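Local coordinates for protein cytochrome P450 268A2 Cyp268A2 (Mycobacterium marinum, PDB 6BLD) that belongs to the haem-containing cytochrome P450 family and is held here with (3E,5E)-6,10-dimethylundeca-3,5,9-trien-2-one bound, at residues L212-R224 / R244-A258. Residues are numbered along the deposited sequence; the frame is centred on the assembly and turned at random.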
# COMPACT_ATOMS: atom_id res chain seq x y z
N LEU A 212 16.52 -3.84 7.73
CA LEU A 212 16.30 -3.99 6.30
C LEU A 212 17.51 -3.53 5.50
O LEU A 212 17.82 -4.12 4.45
CB LEU A 212 15.05 -3.22 5.87
CG LEU A 212 13.72 -3.79 6.39
CD1 LEU A 212 12.57 -2.86 6.06
CD2 LEU A 212 13.47 -5.18 5.82
N HIS A 213 18.21 -2.49 5.97
CA HIS A 213 19.43 -2.07 5.30
C HIS A 213 20.56 -3.07 5.51
O HIS A 213 21.46 -3.18 4.67
CB HIS A 213 19.85 -0.68 5.79
CG HIS A 213 19.06 0.43 5.16
ND1 HIS A 213 19.66 1.54 4.60
CD2 HIS A 213 17.73 0.60 5.01
CE1 HIS A 213 18.72 2.35 4.13
NE2 HIS A 213 17.54 1.80 4.37
N GLN A 214 20.54 -3.81 6.62
CA GLN A 214 21.52 -4.86 6.83
C GLN A 214 21.32 -6.01 5.84
O GLN A 214 22.28 -6.50 5.25
CB GLN A 214 21.44 -5.38 8.27
CG GLN A 214 22.16 -4.52 9.28
CD GLN A 214 23.62 -4.30 8.92
OE1 GLN A 214 24.37 -5.25 8.74
NE2 GLN A 214 24.01 -3.04 8.82
N VAL A 215 20.07 -6.43 5.66
CA VAL A 215 19.77 -7.48 4.68
C VAL A 215 20.09 -6.99 3.27
O VAL A 215 20.57 -7.76 2.43
CB VAL A 215 18.30 -7.92 4.81
CG1 VAL A 215 17.99 -9.04 3.83
CG2 VAL A 215 18.00 -8.36 6.24
N ALA A 216 19.82 -5.71 2.99
CA ALA A 216 20.11 -5.17 1.67
C ALA A 216 21.60 -5.15 1.39
O ALA A 216 22.03 -5.49 0.28
CB ALA A 216 19.51 -3.77 1.54
N ALA A 217 22.41 -4.75 2.37
CA ALA A 217 23.86 -4.73 2.17
C ALA A 217 24.41 -6.14 1.97
O ALA A 217 25.32 -6.34 1.15
CB ALA A 217 24.55 -4.04 3.35
N SER A 218 23.89 -7.11 2.71
CA SER A 218 24.36 -8.49 2.57
C SER A 218 23.96 -9.08 1.22
O SER A 218 24.76 -9.77 0.58
CB SER A 218 23.82 -9.35 3.71
OG SER A 218 24.45 -9.03 4.94
N LEU A 219 22.73 -8.82 0.78
CA LEU A 219 22.28 -9.35 -0.51
C LEU A 219 22.96 -8.63 -1.67
O LEU A 219 23.29 -9.26 -2.68
CB LEU A 219 20.76 -9.26 -0.62
CG LEU A 219 20.10 -10.40 -1.40
CD1 LEU A 219 20.00 -11.64 -0.53
CD2 LEU A 219 18.73 -9.99 -1.90
N ALA A 220 23.18 -7.32 -1.54
CA ALA A 220 23.85 -6.58 -2.60
C ALA A 220 25.28 -7.08 -2.79
O ALA A 220 25.73 -7.28 -3.92
CB ALA A 220 23.85 -5.09 -2.28
N ALA A 221 26.00 -7.28 -1.69
CA ALA A 221 27.36 -7.82 -1.79
C ALA A 221 27.36 -9.24 -2.33
O ALA A 221 28.29 -9.63 -3.05
CB ALA A 221 28.04 -7.77 -0.42
N GLU A 222 26.33 -10.03 -2.02
CA GLU A 222 26.26 -11.39 -2.54
C GLU A 222 26.00 -11.40 -4.04
O GLU A 222 26.61 -12.19 -4.77
CB GLU A 222 25.17 -12.18 -1.81
CG GLU A 222 24.88 -13.54 -2.42
CD GLU A 222 23.46 -14.01 -2.17
OE1 GLU A 222 23.19 -14.51 -1.06
OE2 GLU A 222 22.62 -13.88 -3.08
N ARG A 223 25.13 -10.51 -4.52
CA ARG A 223 24.74 -10.53 -5.92
C ARG A 223 25.76 -9.83 -6.81
O ARG A 223 25.82 -10.10 -8.01
CB ARG A 223 23.36 -9.90 -6.11
CG ARG A 223 22.25 -10.66 -5.43
CD ARG A 223 22.05 -12.03 -6.07
NE ARG A 223 20.66 -12.48 -6.03
CZ ARG A 223 20.26 -13.69 -5.66
NH1 ARG A 223 18.96 -13.99 -5.67
NH2 ARG A 223 21.14 -14.61 -5.29
N ARG A 224 26.58 -8.94 -6.25
CA ARG A 224 27.64 -8.32 -7.05
C ARG A 224 28.77 -9.30 -7.34
O ARG A 224 29.45 -9.18 -8.36
CB ARG A 224 28.17 -7.07 -6.34
CG ARG A 224 27.22 -5.89 -6.41
CD ARG A 224 27.90 -4.59 -5.98
NE ARG A 224 26.93 -3.55 -5.67
CZ ARG A 224 26.58 -3.19 -4.44
NH1 ARG A 224 27.14 -3.79 -3.39
NH2 ARG A 224 25.69 -2.23 -4.25
N ARG A 244 27.75 1.97 -10.92
CA ARG A 244 26.75 1.21 -10.19
C ARG A 244 26.09 2.09 -9.13
O ARG A 244 26.65 3.09 -8.68
CB ARG A 244 27.37 -0.01 -9.52
CG ARG A 244 28.39 0.34 -8.45
CD ARG A 244 28.36 -0.64 -7.29
NE ARG A 244 29.34 -0.31 -6.26
CZ ARG A 244 30.66 -0.33 -6.43
NH1 ARG A 244 31.46 -0.01 -5.41
NH2 ARG A 244 31.19 -0.67 -7.60
N LEU A 245 24.89 1.70 -8.73
CA LEU A 245 24.15 2.47 -7.74
C LEU A 245 24.83 2.40 -6.38
O LEU A 245 25.36 1.36 -5.98
CB LEU A 245 22.71 1.95 -7.63
CG LEU A 245 21.73 2.49 -8.66
CD1 LEU A 245 20.54 1.56 -8.81
CD2 LEU A 245 21.27 3.89 -8.27
N ALA A 246 24.83 3.53 -5.68
CA ALA A 246 25.40 3.59 -4.35
C ALA A 246 24.62 2.70 -3.39
O ALA A 246 23.47 2.33 -3.64
CB ALA A 246 25.41 5.03 -3.83
N ASP A 247 25.27 2.36 -2.27
CA ASP A 247 24.64 1.49 -1.28
C ASP A 247 23.36 2.11 -0.73
O ASP A 247 22.40 1.38 -0.44
CB ASP A 247 25.61 1.20 -0.14
CG ASP A 247 26.99 0.81 -0.64
OD1 ASP A 247 27.99 1.29 -0.06
OD2 ASP A 247 27.07 0.02 -1.60
N ALA A 248 23.32 3.43 -0.59
CA ALA A 248 22.12 4.09 -0.07
C ALA A 248 20.94 3.92 -1.02
O ALA A 248 19.82 3.66 -0.58
CB ALA A 248 22.40 5.57 0.19
N ASP A 249 21.18 4.06 -2.33
CA ASP A 249 20.10 3.89 -3.30
C ASP A 249 19.61 2.45 -3.32
O ASP A 249 18.40 2.20 -3.39
CB ASP A 249 20.57 4.31 -4.69
CG ASP A 249 21.08 5.74 -4.73
OD1 ASP A 249 20.48 6.61 -4.08
OD2 ASP A 249 22.10 5.98 -5.42
N VAL A 250 20.53 1.49 -3.27
CA VAL A 250 20.15 0.08 -3.31
C VAL A 250 19.33 -0.29 -2.08
O VAL A 250 18.29 -0.96 -2.19
CB VAL A 250 21.40 -0.80 -3.46
CG1 VAL A 250 21.11 -2.22 -3.04
CG2 VAL A 250 21.93 -0.74 -4.88
N ALA A 251 19.77 0.14 -0.90
CA ALA A 251 19.05 -0.20 0.32
C ALA A 251 17.69 0.49 0.38
O ALA A 251 16.71 -0.09 0.86
CB ALA A 251 19.89 0.16 1.54
N ALA A 252 17.62 1.74 -0.09
CA ALA A 252 16.35 2.46 -0.06
C ALA A 252 15.29 1.76 -0.91
O ALA A 252 14.12 1.70 -0.53
CB ALA A 252 16.55 3.90 -0.53
N PHE A 253 15.69 1.21 -2.07
CA PHE A 253 14.73 0.49 -2.89
C PHE A 253 14.33 -0.82 -2.25
O PHE A 253 13.18 -1.26 -2.38
CB PHE A 253 15.30 0.24 -4.29
CG PHE A 253 14.48 -0.73 -5.09
CD1 PHE A 253 13.29 -0.34 -5.68
CD2 PHE A 253 14.89 -2.04 -5.24
CE1 PHE A 253 12.53 -1.23 -6.41
CE2 PHE A 253 14.14 -2.94 -5.96
CZ PHE A 253 12.96 -2.54 -6.55
N PHE A 254 15.26 -1.48 -1.55
CA PHE A 254 14.93 -2.71 -0.85
C PHE A 254 13.85 -2.46 0.20
O PHE A 254 12.94 -3.28 0.37
CB PHE A 254 16.18 -3.31 -0.21
CG PHE A 254 15.94 -4.63 0.48
CD1 PHE A 254 15.88 -5.80 -0.26
CD2 PHE A 254 15.77 -4.69 1.85
CE1 PHE A 254 15.65 -7.02 0.37
CE2 PHE A 254 15.55 -5.90 2.48
CZ PHE A 254 15.49 -7.07 1.74
N VAL A 255 13.94 -1.34 0.92
CA VAL A 255 12.91 -0.97 1.88
C VAL A 255 11.60 -0.69 1.15
O VAL A 255 10.54 -1.19 1.54
CB VAL A 255 13.35 0.23 2.72
CG1 VAL A 255 12.24 0.66 3.67
CG2 VAL A 255 14.62 -0.10 3.49
N LEU A 256 11.65 0.13 0.10
CA LEU A 256 10.45 0.40 -0.69
C LEU A 256 9.81 -0.89 -1.18
O LEU A 256 8.60 -1.08 -1.05
CB LEU A 256 10.81 1.31 -1.86
CG LEU A 256 9.74 1.51 -2.93
CD1 LEU A 256 8.45 2.06 -2.34
CD2 LEU A 256 10.25 2.39 -4.07
N LEU A 257 10.63 -1.81 -1.72
CA LEU A 257 10.10 -3.06 -2.24
C LEU A 257 9.54 -3.94 -1.12
O LEU A 257 8.49 -4.57 -1.29
CB LEU A 257 11.18 -3.81 -3.01
CG LEU A 257 10.81 -5.10 -3.75
CD1 LEU A 257 9.61 -4.87 -4.64
CD2 LEU A 257 12.01 -5.55 -4.56
N ALA A 258 10.22 -3.98 0.03
CA ALA A 258 9.76 -4.80 1.14
C ALA A 258 8.44 -4.27 1.71
O ALA A 258 7.54 -5.05 2.03
CB ALA A 258 10.83 -4.85 2.23
O HOH W 1 24.94 -1.37 -6.72
O HOH W 2 25.19 -1.97 -1.56
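A216 rests its methyl against both A251 and F254, CB to CB 3.9 Å from A251, and the small side chains of A216 and A251 allow the helix axes to approach to 8.8 Å at 119°. F254, its CG anti to the backbone N (chi1 -177°), places its ring against helix 201-225: the A216 backbone covers one face, V215 CG1 meets CZ, and L212 CD2 lies 4.0 Å from CE2. V255 CG2 touches both L212 CB and the H213 imidazole. That imidazole lies across A251, whose CB makes a CH-pi contact 3.6 Å from the ring centroid, while NE2 is hydrogen-bonded to A98 O, which should limit the ring's rotation. Farther out, A220 touches V250, and R224 extends to the start of helix 247-278. Its guanidinium holds two waters at its edge, in plane; NH2 donates to both, and one water donates to D247 OD2, the other lying 2.9 Å from L245 O. The direct salt bridge from R224 NH2 to D247 OD2 is long, 3.7 Å. R244 crosses R224 at about a right angle, NE to NE 4.1 Å, a closeness of like charges that D247 may ease. Apolar packing thus joins the helices where 247-258 borders haem and ligand, largely water-mediated polarity at its start.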